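Local coordinates for protein versicolorin reductase (Brucella melitensis, PDB 4NIM) that probably catalyses NAD(P)-dependent oxidoreduction as a short-chain dehydrogenase/reductase, consistent with its name as a versicolorin reductase, at residues Arg33-Arg38 with Ile96-Ala101; Glu115-Leu120 with Ile163-Ala168; Arg178-Ser183 with Ile189-Leu194; Val68-Asp73 with Arg81-Glu86; Leu43-Arg48 with Ala58-Leu63. All coordinates share one frame; numbering follows the deposited sequence.

Four of the five contacts fasten helices to the seven-stranded parallel sheet of a Rossmann fold; contact 2 joins two helices. Along the chain, contact 5 closes first and contact 4 follows; both fall between the two segments of contact 1, and contacts 2 and 3 come afterwards. Contacts 4 and 5 sit on neighbouring strands, 66-71 and 42-47 respectively, with centres about 12 Å apart, while contacts 1 and 5 (centres about 10 Å apart) touch where helix 26-37 meets L43, L60 and L63. Contacts 2 and 3 share helix 164-183. Contact 2's centre is about 26 Å from that of contact 1, so the set reaches from one side of the chain's centre to the other.

Contact 1: residues Arg33-Arg38 with Ile96-Ala101; sequences RLFAER and ILVNAA
F35, on the last turn of helix 26-37, meets I96 and V98 of strand 96-99 across a wide gap between backbones: the nearest alpha carbons, those of F35 and I96, are 10.5 Å apart, and no hydrogen bond joins the segments. Such a separation calls for a long apolar group, which phenylalanine supplies. Its side chain leaves the helix toward the strand, and with chi1 at -84° CG lies beside the backbone N, carrying the far end of the ring to the sheet. Methyl CG2 of I96 comes in at the ring's edge, near its plane, 4.0 Å from F35 CE2. From V98, which comes from the opposite direction, CG2 reaches the same end obliquely and stands 4.1 Å from F35 CZ. Both strand residues are beta-branched, well suited to an extended backbone, and both start toward the helix; L97 between them starts away and packs on L131 of helix 114-142. All three touching residues are buried, with L13 and A242 adding apolar surface around F35. Just beyond the strand, the backbone N of A101 is hydrogen-bonded to T21 OG1. Asn-Ala-Ala from N99 falls where relatives have the Asn-Asn-Ala-Gly motif, as a variant of it, and helices on both faces of a central parallel strand are characteristic of the three-layered Rossmann fold.

Contact 2: residues Glu115-Leu120 with Ile163-Ala168; sequences ELFDRL and IAAYCA
L120 and A165 lie at the heart of a purely apolar meeting of two helices. The axes of 115-120 and 164-168 run nearly alongside, 9.2 Å apart at closest approach with a crossing angle of -26°. Aliphatic packing comes first. Methyl CD1 of L120 sits 3.8 Å from A165 CB and 3.6 Å from the backbone N of Y166, a close fit against the main chain that the small alanine permits. The other branch, CD2, goes to Y166, lying 4.1 Å from its CB and at the edge of the tyrosine ring, near the ring plane; the two side chains cross almost perpendicularly. Aromatic packing is the second kind. F117, its CG anti to the backbone N (chi1 178°), swings its ring across so that CD2 lies 3.9 Å from A165 CB, in an oblique approach. That ring is also stacked with F121, one turn further along. Y166 is steered elsewhere: its phenol end leads away from helix 115-120, and OH makes a weak hydrogen bond to S153 OG. Y166, which also touches N124, opens the Tyr-x-x-x-Lys signature and is probably catalytic, as in relatives; its helix packs beside helix 114-142 in the short-chain dehydrogenase fold.

Contact 3: residues Arg178-Ser183 with Ile189-Leu194; sequences RNVAYS and IRVNSL
A181 and V191 bring the end of helix 164-183 close to strand 190-196, their alpha carbons only 5.0 Å apart. Alanine suits so close an approach, since its single methyl fills the short distance: its CB lies 3.6 Å from V191 O and 4.1 Å from V191 CB. Beside it V180 extends the apolar surface. With CG1 anti to the backbone N (chi1 179°), that methyl comes within 3.9 Å of V191 CG2. V191, beta-branched as suits a strand, starts toward the helix and also touches I148 and N150 of strand 147-153, while V180 rests on I132 and I136 of helix 114-142. The polar link is a water that donates one hydrogen bond to A181 O, at 2.7 Å, and another to I189 O, at 2.6 Å, bridging the last helical turn and the residue just before the strand. Nearby, S183 OG donates to V180 O over 2.7 Å, lying in the carbonyl plane on a lone pair. Within this beta-alpha-beta unit the chemistry is thus divided: small aliphatic groups set the spacing, whereas carbonyls near the helix end are satisfied by a serine hydroxyl and a water, with no direct hydrogen bond between the segments.

Contact 4: residues Val68-Asp73 with Arg81-Glu86; sequences VFVQVD and RRIVAE
V70, on an edge strand of the Rossmann-type parallel sheet, and V72 just past its end pack against I83 and E86 of the helix that follows in sequence. Strand 68-71 and helix 81-86 run almost antiparallel, at 163° and 9.1 Å between axes, as expected where a chain leaves a strand, turns and returns along the sheet's face. In the first shell, V72 CG1 lies 3.7 Å from I83 CG1, and the two side chains cross nearly perpendicularly. V70 CG2 meets the aliphatic part of E86, with CB of that glutamate 3.9 Å away. V68 continues the row, its CG1 3.6 Å from E86 OE1. Valines suit both the extended backbone and the apolar face; glutamate suits the partly exposed border, since its methylenes can pack while its carboxylate stays among polar partners. A bend at chi2 (-74°) turns the E86 carboxylate so that OE1 faces V68. Further out, R89 forms a salt bridge with E86 OE1, which probably helps keep the carboxylate ionised beside V68. The strand is set by backbone bonds from V70 N to I45 O and V72 N to G47 O, while D73 N donates to the D79 carboxylate, tying the strand's exit to the helix. One water completes the join, donating to F69 O at 2.9 Å and to E86 OE1 at 2.6 Å.

Contact 5: residues Leu43-Arg48 with Ala58-Leu63; sequences LVICGR and AGLEEL
L60 is set with CG beside its backbone N (chi1 -68°) and its chain then extended, so that both methyls leave helix 50-63 for strand 42-47. On the strand, I45 has chi1 of 52°, placing CG1 between the backbone N and the carbonyl carbon and CG2 beside the N. From there I45 and L60 reach toward each other tip to tip: I45 CG2 stands 3.9 Å from L60 CD1, and I45 CD1 also reaches L60 CD1, at 4.1 Å. L43 comes across at nearly a perpendicular: its CD1 is 4.1 Å from L60 CD1, with L60 CD2 equally near. Long branched side chains are needed, since the nearest alpha carbons, of L43 and L60, are 8.2 Å apart. A36 of helix 26-37 packs on L43, and A67 of the next strand touches L60. The three touching residues are buried and wholly hydrocarbon, so within this beta-alpha-beta unit the helix is held to its strand by dispersion and water exclusion, without any directional bond between the segments.

Contact 1: residues Arg33-Arg38 with Ile96-Ala101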
# COMPACT_ATOMS: atom_id res chain seq x y z
N ARG A 33 7.64 2.98 -10.80
CA ARG A 33 8.63 3.73 -11.56
C ARG A 33 9.90 4.01 -10.75
O ARG A 33 11.02 3.79 -11.25
CB ARG A 33 8.05 5.05 -12.08
CG ARG A 33 7.09 4.86 -13.25
CD ARG A 33 6.92 6.16 -14.06
NE ARG A 33 6.23 7.13 -13.22
CZ ARG A 33 4.90 7.22 -13.08
NH1 ARG A 33 4.09 6.43 -13.79
NH2 ARG A 33 4.39 8.12 -12.24
N LEU A 34 9.75 4.47 -9.52
CA LEU A 34 10.92 4.73 -8.68
C LEU A 34 11.70 3.42 -8.42
O LEU A 34 12.94 3.40 -8.44
CB LEU A 34 10.49 5.38 -7.35
CG LEU A 34 11.66 5.67 -6.43
CD1 LEU A 34 12.62 6.67 -7.07
CD2 LEU A 34 11.17 6.16 -5.06
N PHE A 35 10.97 2.35 -8.14
CA PHE A 35 11.60 1.06 -7.85
C PHE A 35 12.44 0.61 -9.05
O PHE A 35 13.54 0.16 -8.88
CB PHE A 35 10.58 -0.01 -7.52
CG PHE A 35 10.14 -0.00 -6.07
CD1 PHE A 35 10.25 1.15 -5.29
CD2 PHE A 35 9.64 -1.15 -5.49
CE1 PHE A 35 9.88 1.13 -3.96
CE2 PHE A 35 9.24 -1.15 -4.15
CZ PHE A 35 9.37 -0.02 -3.39
N ALA A 36 11.89 0.75 -10.25
CA ALA A 36 12.64 0.44 -11.49
C ALA A 36 13.87 1.34 -11.65
O ALA A 36 15.00 0.87 -11.97
CB ALA A 36 11.71 0.55 -12.68
N GLU A 37 13.67 2.63 -11.43
CA GLU A 37 14.77 3.60 -11.49
C GLU A 37 15.88 3.24 -10.50
O GLU A 37 17.05 3.49 -10.77
CB GLU A 37 14.27 5.03 -11.25
CG GLU A 37 13.38 5.56 -12.37
CD GLU A 37 12.73 6.92 -12.09
OE1 GLU A 37 12.48 7.27 -10.90
OE2 GLU A 37 12.45 7.68 -13.05
N ARG A 38 15.52 2.62 -9.39
CA ARG A 38 16.52 2.20 -8.41
C ARG A 38 16.94 0.75 -8.52
O ARG A 38 17.52 0.21 -7.57
CB ARG A 38 16.02 2.49 -7.00
CG ARG A 38 15.94 3.98 -6.75
CD ARG A 38 15.50 4.29 -5.32
NE ARG A 38 15.31 5.72 -5.14
CZ ARG A 38 15.08 6.31 -3.97
NH1 ARG A 38 15.04 5.58 -2.86
NH2 ARG A 38 14.92 7.62 -3.91
N ILE A 96 9.49 -7.76 -1.73
CA ILE A 96 8.81 -6.58 -1.24
C ILE A 96 7.34 -6.65 -1.63
O ILE A 96 7.04 -7.01 -2.77
CB ILE A 96 9.45 -5.31 -1.84
CG1 ILE A 96 10.93 -5.16 -1.39
CG2 ILE A 96 8.68 -4.08 -1.51
CD1 ILE A 96 11.76 -4.14 -2.18
N LEU A 97 6.41 -6.33 -0.70
CA LEU A 97 5.02 -6.01 -1.02
C LEU A 97 4.67 -4.58 -0.61
O LEU A 97 4.96 -4.17 0.50
CB LEU A 97 4.03 -6.97 -0.33
CG LEU A 97 2.54 -6.64 -0.36
CD1 LEU A 97 1.93 -6.76 -1.74
CD2 LEU A 97 1.76 -7.49 0.64
N VAL A 98 4.08 -3.82 -1.52
CA VAL A 98 3.62 -2.46 -1.25
C VAL A 98 2.15 -2.45 -1.52
O VAL A 98 1.72 -2.65 -2.67
CB VAL A 98 4.31 -1.40 -2.07
CG1 VAL A 98 3.68 -0.05 -1.76
CG2 VAL A 98 5.83 -1.39 -1.84
N ASN A 99 1.36 -2.32 -0.44
CA ASN A 99 -0.07 -2.17 -0.55
C ASN A 99 -0.44 -0.68 -0.75
O ASN A 99 -0.73 0.03 0.24
CB ASN A 99 -0.76 -2.70 0.74
CG ASN A 99 -0.77 -4.21 0.81
OD1 ASN A 99 -1.31 -4.83 -0.07
ND2 ASN A 99 -0.21 -4.80 1.84
N ALA A 100 -0.46 -0.23 -2.00
CA ALA A 100 -0.74 1.18 -2.31
C ALA A 100 -2.09 1.39 -2.92
O ALA A 100 -2.50 2.53 -3.10
CB ALA A 100 0.35 1.73 -3.24
N ALA A 101 -2.82 0.34 -3.25
CA ALA A 101 -4.16 0.51 -3.73
C ALA A 101 -5.04 1.03 -2.58
O ALA A 101 -4.74 0.75 -1.46
CB ALA A 101 -4.72 -0.81 -4.19

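Contact 2: residues Glu115-Leu120 with Ile163-Ala168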
# COMPACT_ATOMS: atom_id res chain seq x y z
N GLU A 115 -23.12 -1.79 0.99
CA GLU A 115 -22.29 -2.07 -0.17
C GLU A 115 -21.03 -1.19 -0.19
O GLU A 115 -19.95 -1.67 -0.49
CB GLU A 115 -23.10 -1.87 -1.46
CG GLU A 115 -24.14 -2.94 -1.71
CD GLU A 115 -25.49 -2.65 -1.09
OE1 GLU A 115 -25.62 -1.70 -0.30
OE2 GLU A 115 -26.46 -3.35 -1.47
N LEU A 116 -21.20 0.09 0.11
CA LEU A 116 -20.10 1.03 0.18
C LEU A 116 -19.16 0.68 1.33
O LEU A 116 -17.96 0.65 1.15
CB LEU A 116 -20.62 2.46 0.30
CG LEU A 116 -19.54 3.53 0.17
CD1 LEU A 116 -20.03 4.71 -0.68
CD2 LEU A 116 -19.21 4.06 1.52
N PHE A 117 -19.71 0.43 2.51
CA PHE A 117 -18.94 -0.05 3.66
C PHE A 117 -18.10 -1.28 3.31
O PHE A 117 -16.90 -1.34 3.61
CB PHE A 117 -19.88 -0.40 4.85
CG PHE A 117 -19.16 -0.96 6.07
CD1 PHE A 117 -18.81 -2.31 6.14
CD2 PHE A 117 -18.83 -0.15 7.12
CE1 PHE A 117 -18.11 -2.84 7.21
CE2 PHE A 117 -18.13 -0.66 8.23
CZ PHE A 117 -17.78 -2.01 8.29
N ASP A 118 -18.71 -2.25 2.65
CA ASP A 118 -18.06 -3.51 2.33
C ASP A 118 -16.94 -3.30 1.27
O ASP A 118 -15.89 -3.93 1.37
CB ASP A 118 -19.07 -4.52 1.77
CG ASP A 118 -19.95 -5.12 2.86
OD1 ASP A 118 -19.63 -4.94 4.05
OD2 ASP A 118 -20.94 -5.78 2.49
N ARG A 119 -17.17 -2.45 0.27
CA ARG A 119 -16.12 -2.17 -0.77
C ARG A 119 -14.88 -1.53 -0.10
O ARG A 119 -13.73 -1.84 -0.42
CB ARG A 119 -16.59 -1.11 -1.80
CG ARG A 119 -17.50 -1.55 -2.87
CD ARG A 119 -17.46 -0.58 -4.06
NE ARG A 119 -18.00 0.77 -3.84
CZ ARG A 119 -19.30 1.05 -3.68
NH1 ARG A 119 -20.20 0.08 -3.63
NH2 ARG A 119 -19.68 2.30 -3.52
N LEU A 120 -15.11 -0.54 0.74
CA LEU A 120 -14.01 0.10 1.46
C LEU A 120 -13.19 -0.91 2.27
O LEU A 120 -11.97 -0.97 2.12
CB LEU A 120 -14.55 1.17 2.38
CG LEU A 120 -14.92 2.47 1.63
CD1 LEU A 120 -15.75 3.36 2.49
CD2 LEU A 120 -13.68 3.26 1.19
N ILE A 163 -16.24 10.73 5.61
CA ILE A 163 -15.63 9.47 5.24
C ILE A 163 -15.57 8.46 6.40
O ILE A 163 -14.53 7.83 6.63
CB ILE A 163 -14.22 9.68 4.62
CG1 ILE A 163 -13.41 10.78 5.35
CG2 ILE A 163 -14.28 9.93 3.13
CD1 ILE A 163 -12.04 10.99 4.75
N ALA A 164 -16.70 8.21 7.07
CA ALA A 164 -16.66 7.40 8.26
C ALA A 164 -16.12 6.01 8.05
O ALA A 164 -15.25 5.59 8.82
CB ALA A 164 -18.04 7.33 8.95
N ALA A 165 -16.67 5.27 7.10
CA ALA A 165 -16.26 3.88 6.93
C ALA A 165 -14.82 3.79 6.41
O ALA A 165 -14.04 2.89 6.83
CB ALA A 165 -17.19 3.14 5.96
N TYR A 166 -14.46 4.75 5.57
CA TYR A 166 -13.08 4.83 5.03
C TYR A 166 -12.09 4.95 6.18
O TYR A 166 -11.10 4.22 6.24
CB TYR A 166 -12.92 6.05 4.12
CG TYR A 166 -11.48 6.43 3.77
CD1 TYR A 166 -10.86 5.90 2.71
CD2 TYR A 166 -10.78 7.37 4.55
CE1 TYR A 166 -9.55 6.29 2.35
CE2 TYR A 166 -9.48 7.71 4.28
CZ TYR A 166 -8.88 7.20 3.17
OH TYR A 166 -7.61 7.60 2.94
N CYS A 167 -12.39 5.82 7.14
CA CYS A 167 -11.45 6.06 8.27
C CYS A 167 -11.30 4.76 9.06
O CYS A 167 -10.18 4.32 9.30
CB CYS A 167 -11.91 7.16 9.16
SG CYS A 167 -11.95 8.77 8.31
N ALA A 168 -12.43 4.12 9.41
CA ALA A 168 -12.38 2.81 10.10
C ALA A 168 -11.58 1.74 9.36
O ALA A 168 -10.85 0.95 9.98
CB ALA A 168 -13.81 2.34 10.44

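Contact 3: residues Arg178-Ser183 with Ile189-Leu194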
# COMPACT_ATOMS: atom_id res chain seq x y z
N ARG A 178 0.62 -3.54 12.87
CA ARG A 178 1.33 -3.85 14.11
C ARG A 178 1.23 -5.32 14.44
O ARG A 178 2.20 -5.94 14.85
CB ARG A 178 0.83 -3.01 15.27
CG ARG A 178 1.13 -1.52 15.12
CD ARG A 178 0.92 -0.94 16.47
NE ARG A 178 1.22 0.47 16.60
CZ ARG A 178 0.33 1.45 16.57
NH1 ARG A 178 -0.99 1.20 16.37
NH2 ARG A 178 0.80 2.69 16.72
N ASN A 179 0.05 -5.90 14.25
CA ASN A 179 -0.15 -7.34 14.56
C ASN A 179 0.77 -8.20 13.72
O ASN A 179 1.46 -9.11 14.22
CB ASN A 179 -1.62 -7.73 14.33
CG ASN A 179 -1.90 -9.15 14.73
OD1 ASN A 179 -1.57 -10.06 14.00
ND2 ASN A 179 -2.59 -9.33 15.89
N VAL A 180 0.78 -7.95 12.44
CA VAL A 180 1.61 -8.75 11.52
C VAL A 180 3.08 -8.53 11.85
O VAL A 180 3.80 -9.50 12.04
CB VAL A 180 1.26 -8.52 10.05
CG1 VAL A 180 2.16 -9.34 9.16
CG2 VAL A 180 -0.21 -8.88 9.78
N ALA A 181 3.51 -7.27 11.98
CA ALA A 181 4.91 -7.00 12.31
C ALA A 181 5.35 -7.80 13.52
O ALA A 181 6.42 -8.41 13.51
CB ALA A 181 5.16 -5.54 12.56
N TYR A 182 4.54 -7.77 14.58
CA TYR A 182 4.86 -8.51 15.80
C TYR A 182 5.00 -10.01 15.52
O TYR A 182 5.99 -10.67 15.92
CB TYR A 182 3.80 -8.23 16.90
CG TYR A 182 4.13 -9.02 18.13
CD1 TYR A 182 5.02 -8.53 19.06
CD2 TYR A 182 3.65 -10.30 18.30
CE1 TYR A 182 5.41 -9.28 20.13
CE2 TYR A 182 4.03 -11.06 19.36
CZ TYR A 182 4.91 -10.55 20.27
OH TYR A 182 5.28 -11.29 21.36
N SER A 183 4.02 -10.55 14.79
CA SER A 183 3.98 -12.00 14.58
C SER A 183 5.19 -12.54 13.83
O SER A 183 5.65 -13.67 14.07
CB SER A 183 2.70 -12.40 13.85
OG SER A 183 2.67 -11.87 12.54
N ILE A 189 10.92 -10.47 8.84
CA ILE A 189 10.03 -9.92 7.86
C ILE A 189 9.49 -8.63 8.45
O ILE A 189 8.89 -8.65 9.57
CB ILE A 189 8.86 -10.86 7.50
CG1 ILE A 189 9.38 -12.14 6.89
CG2 ILE A 189 7.89 -10.12 6.56
CD1 ILE A 189 8.38 -13.30 6.86
N ARG A 190 9.66 -7.51 7.73
CA ARG A 190 9.39 -6.20 8.31
C ARG A 190 8.12 -5.68 7.68
O ARG A 190 7.91 -5.90 6.49
CB ARG A 190 10.53 -5.23 8.06
CG ARG A 190 11.80 -5.74 8.68
CD ARG A 190 12.93 -4.76 8.53
NE ARG A 190 13.17 -4.38 7.15
CZ ARG A 190 12.91 -3.18 6.60
NH1 ARG A 190 12.39 -2.18 7.31
NH2 ARG A 190 13.27 -2.96 5.34
N VAL A 191 7.23 -5.14 8.51
CA VAL A 191 5.94 -4.59 8.06
C VAL A 191 5.72 -3.21 8.68
O VAL A 191 5.58 -3.08 9.90
CB VAL A 191 4.77 -5.51 8.46
CG1 VAL A 191 3.49 -5.06 7.74
CG2 VAL A 191 5.10 -6.98 8.14
N ASN A 192 5.64 -2.21 7.84
CA ASN A 192 5.54 -0.83 8.28
C ASN A 192 4.45 -0.13 7.52
O ASN A 192 4.03 -0.57 6.42
CB ASN A 192 6.86 -0.12 8.06
CG ASN A 192 7.95 -0.63 8.97
OD1 ASN A 192 7.94 -0.41 10.18
ND2 ASN A 192 8.92 -1.28 8.37
N SER A 193 3.97 0.95 8.12
CA SER A 193 2.91 1.73 7.52
C SER A 193 3.31 3.17 7.25
O SER A 193 3.99 3.78 8.05
CB SER A 193 1.68 1.74 8.48
OG SER A 193 0.64 2.49 7.87
N LEU A 194 2.86 3.69 6.12
CA LEU A 194 3.05 5.08 5.79
C LEU A 194 1.67 5.70 5.72
O LEU A 194 0.84 5.29 4.89
CB LEU A 194 3.81 5.24 4.46
CG LEU A 194 4.20 6.69 4.17
CD1 LEU A 194 5.31 7.15 5.11
CD2 LEU A 194 4.64 6.82 2.71
O HOH W 1 8.54 -7.82 12.00

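Contact 4: residues Val68-Asp73 with Arg81-Glu86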
# COMPACT_ATOMS: atom_id res chain seq x y z
N VAL A 68 5.38 -7.46 -14.90
CA VAL A 68 4.25 -8.31 -15.17
C VAL A 68 3.05 -7.51 -14.73
O VAL A 68 3.07 -6.94 -13.63
CB VAL A 68 4.34 -9.59 -14.33
CG1 VAL A 68 3.01 -10.34 -14.35
CG2 VAL A 68 5.50 -10.45 -14.85
N PHE A 69 2.03 -7.42 -15.57
CA PHE A 69 0.78 -6.78 -15.17
C PHE A 69 -0.33 -7.77 -14.92
O PHE A 69 -0.54 -8.69 -15.73
CB PHE A 69 0.32 -5.78 -16.21
CG PHE A 69 -1.08 -5.30 -15.97
CD1 PHE A 69 -1.35 -4.44 -14.91
CD2 PHE A 69 -2.13 -5.74 -16.76
CE1 PHE A 69 -2.63 -4.00 -14.68
CE2 PHE A 69 -3.41 -5.29 -16.52
CZ PHE A 69 -3.64 -4.43 -15.49
N VAL A 70 -1.06 -7.61 -13.81
CA VAL A 70 -2.16 -8.53 -13.48
C VAL A 70 -3.46 -7.73 -13.42
O VAL A 70 -3.54 -6.76 -12.70
CB VAL A 70 -1.91 -9.26 -12.13
CG1 VAL A 70 -2.82 -10.47 -11.99
CG2 VAL A 70 -0.46 -9.74 -12.04
N GLN A 71 -4.44 -8.08 -14.26
CA GLN A 71 -5.70 -7.39 -14.26
C GLN A 71 -6.53 -7.95 -13.08
O GLN A 71 -6.78 -9.15 -13.00
CB GLN A 71 -6.42 -7.59 -15.58
CG GLN A 71 -7.58 -6.62 -15.71
CD GLN A 71 -8.39 -6.79 -16.98
OE1 GLN A 71 -8.46 -7.87 -17.55
NE2 GLN A 71 -8.99 -5.71 -17.43
N VAL A 72 -6.92 -7.09 -12.15
CA VAL A 72 -7.62 -7.56 -10.95
C VAL A 72 -8.79 -6.69 -10.51
O VAL A 72 -8.88 -5.51 -10.85
CB VAL A 72 -6.67 -7.64 -9.74
CG1 VAL A 72 -5.59 -8.70 -9.96
CG2 VAL A 72 -6.06 -6.27 -9.42
N ASP A 73 -9.65 -7.28 -9.71
CA ASP A 73 -10.59 -6.57 -8.86
C ASP A 73 -10.18 -6.93 -7.42
O ASP A 73 -10.33 -8.08 -7.01
CB ASP A 73 -12.01 -7.06 -9.16
CG ASP A 73 -13.05 -6.51 -8.20
OD1 ASP A 73 -12.76 -5.61 -7.37
OD2 ASP A 73 -14.18 -7.01 -8.30
N ARG A 81 -4.89 -13.18 -4.26
CA ARG A 81 -3.98 -14.32 -4.27
C ARG A 81 -3.22 -14.47 -5.60
O ARG A 81 -2.03 -14.79 -5.57
CB ARG A 81 -4.69 -15.60 -3.91
CG ARG A 81 -5.24 -15.55 -2.49
CD ARG A 81 -6.14 -16.74 -2.26
NE ARG A 81 -6.36 -16.89 -0.84
CZ ARG A 81 -7.41 -17.42 -0.28
NH1 ARG A 81 -8.43 -17.85 -1.03
NH2 ARG A 81 -7.45 -17.49 1.05
N ARG A 82 -3.91 -14.25 -6.72
CA ARG A 82 -3.29 -14.39 -8.05
C ARG A 82 -2.14 -13.40 -8.27
O ARG A 82 -1.15 -13.73 -8.96
CB ARG A 82 -4.32 -14.27 -9.17
CG ARG A 82 -3.81 -14.74 -10.52
CD ARG A 82 -4.94 -15.13 -11.47
NE ARG A 82 -5.85 -14.02 -11.71
CZ ARG A 82 -7.06 -13.92 -11.17
NH1 ARG A 82 -7.52 -14.87 -10.36
NH2 ARG A 82 -7.80 -12.85 -11.44
N ILE A 83 -2.23 -12.20 -7.67
CA ILE A 83 -1.17 -11.22 -7.82
C ILE A 83 0.16 -11.76 -7.34
O ILE A 83 1.22 -11.72 -8.04
CB ILE A 83 -1.51 -9.93 -7.08
CG1 ILE A 83 -2.71 -9.26 -7.77
CG2 ILE A 83 -0.32 -9.00 -7.07
CD1 ILE A 83 -3.40 -8.24 -6.91
N VAL A 84 0.13 -12.28 -6.13
CA VAL A 84 1.32 -12.81 -5.51
C VAL A 84 1.75 -14.11 -6.21
O VAL A 84 2.96 -14.30 -6.47
CB VAL A 84 1.14 -13.01 -4.00
CG1 VAL A 84 2.35 -13.71 -3.40
CG2 VAL A 84 0.91 -11.69 -3.32
N ALA A 85 0.78 -14.96 -6.59
CA ALA A 85 1.09 -16.12 -7.43
C ALA A 85 1.85 -15.76 -8.71
O ALA A 85 2.70 -16.52 -9.15
CB ALA A 85 -0.15 -16.89 -7.82
N GLU A 86 1.53 -14.59 -9.28
CA GLU A 86 2.17 -14.17 -10.53
C GLU A 86 3.61 -13.75 -10.31
O GLU A 86 4.44 -13.91 -11.20
CB GLU A 86 1.34 -13.07 -11.21
CG GLU A 86 0.26 -13.63 -12.13
CD GLU A 86 0.85 -14.18 -13.42
OE1 GLU A 86 1.09 -13.40 -14.38
OE2 GLU A 86 1.15 -15.39 -13.47
O HOH W 2 -0.32 -11.55 -15.56

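Contact 5: residues Leu43-Arg48 with Ala58-Leu63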
# COMPACT_ATOMS: atom_id res chain seq x y z
N LEU A 43 9.00 -6.44 -11.20
CA LEU A 43 7.90 -5.75 -10.62
C LEU A 43 6.62 -6.39 -11.09
O LEU A 43 6.46 -6.68 -12.27
CB LEU A 43 7.93 -4.29 -11.03
CG LEU A 43 9.11 -3.50 -10.46
CD1 LEU A 43 9.22 -2.14 -11.17
CD2 LEU A 43 8.98 -3.37 -8.92
N VAL A 44 5.68 -6.62 -10.17
CA VAL A 44 4.37 -7.08 -10.52
C VAL A 44 3.48 -5.93 -10.18
O VAL A 44 3.44 -5.48 -9.01
CB VAL A 44 3.93 -8.32 -9.72
CG1 VAL A 44 2.55 -8.78 -10.13
CG2 VAL A 44 4.92 -9.45 -9.97
N ILE A 45 2.79 -5.43 -11.20
CA ILE A 45 1.84 -4.35 -11.04
C ILE A 45 0.44 -4.82 -11.38
O ILE A 45 0.24 -5.87 -12.01
CB ILE A 45 2.20 -3.11 -11.89
CG1 ILE A 45 2.43 -3.49 -13.36
CG2 ILE A 45 3.44 -2.43 -11.31
CD1 ILE A 45 2.24 -2.33 -14.30
N CYS A 46 -0.56 -4.05 -10.96
CA CYS A 46 -1.93 -4.54 -11.08
C CYS A 46 -2.99 -3.47 -10.93
O CYS A 46 -2.74 -2.38 -10.40
CB CYS A 46 -2.22 -5.64 -10.05
SG CYS A 46 -2.03 -5.10 -8.32
N GLY A 47 -4.17 -3.79 -11.45
CA GLY A 47 -5.28 -2.86 -11.49
C GLY A 47 -6.38 -3.32 -12.43
O GLY A 47 -6.37 -4.43 -12.93
N ARG A 48 -7.35 -2.45 -12.64
CA ARG A 48 -8.53 -2.78 -13.40
C ARG A 48 -8.33 -2.58 -14.90
O ARG A 48 -8.80 -3.37 -15.69
CB ARG A 48 -9.70 -1.94 -12.90
CG ARG A 48 -9.97 -2.12 -11.41
CD ARG A 48 -11.21 -1.36 -10.97
NE ARG A 48 -12.35 -1.84 -11.73
CZ ARG A 48 -13.22 -2.78 -11.33
NH1 ARG A 48 -13.12 -3.36 -10.13
NH2 ARG A 48 -14.21 -3.13 -12.15
N ALA A 58 5.18 -1.61 -20.07
CA ALA A 58 6.17 -1.29 -21.15
C ALA A 58 7.07 -0.14 -20.67
O ALA A 58 8.29 -0.20 -20.80
CB ALA A 58 5.47 -0.93 -22.45
N GLY A 59 6.46 0.85 -20.02
CA GLY A 59 7.23 1.91 -19.38
C GLY A 59 8.22 1.41 -18.34
O GLY A 59 9.33 1.92 -18.26
N LEU A 60 7.83 0.43 -17.52
CA LEU A 60 8.76 -0.11 -16.51
C LEU A 60 9.93 -0.86 -17.18
O LEU A 60 11.09 -0.77 -16.74
CB LEU A 60 8.03 -1.01 -15.53
CG LEU A 60 7.04 -0.29 -14.62
CD1 LEU A 60 6.20 -1.24 -13.78
CD2 LEU A 60 7.75 0.73 -13.74
N GLU A 61 9.62 -1.61 -18.22
CA GLU A 61 10.66 -2.33 -18.96
C GLU A 61 11.68 -1.34 -19.54
O GLU A 61 12.87 -1.62 -19.48
CB GLU A 61 10.04 -3.22 -20.06
CG GLU A 61 9.13 -4.33 -19.50
CD GLU A 61 9.81 -5.69 -19.39
OE1 GLU A 61 10.99 -5.80 -19.81
OE2 GLU A 61 9.19 -6.66 -18.87
N GLU A 62 11.25 -0.19 -20.05
CA GLU A 62 12.20 0.77 -20.62
C GLU A 62 13.10 1.36 -19.51
O GLU A 62 14.18 1.82 -19.81
CB GLU A 62 11.50 1.88 -21.42
N LEU A 63 12.64 1.34 -18.25
CA LEU A 63 13.47 1.78 -17.11
C LEU A 63 14.40 0.69 -16.60
O LEU A 63 15.24 0.94 -15.74
CB LEU A 63 12.58 2.25 -15.94
CG LEU A 63 11.81 3.55 -16.21
CD1 LEU A 63 10.81 3.82 -15.09
CD2 LEU A 63 12.76 4.73 -16.41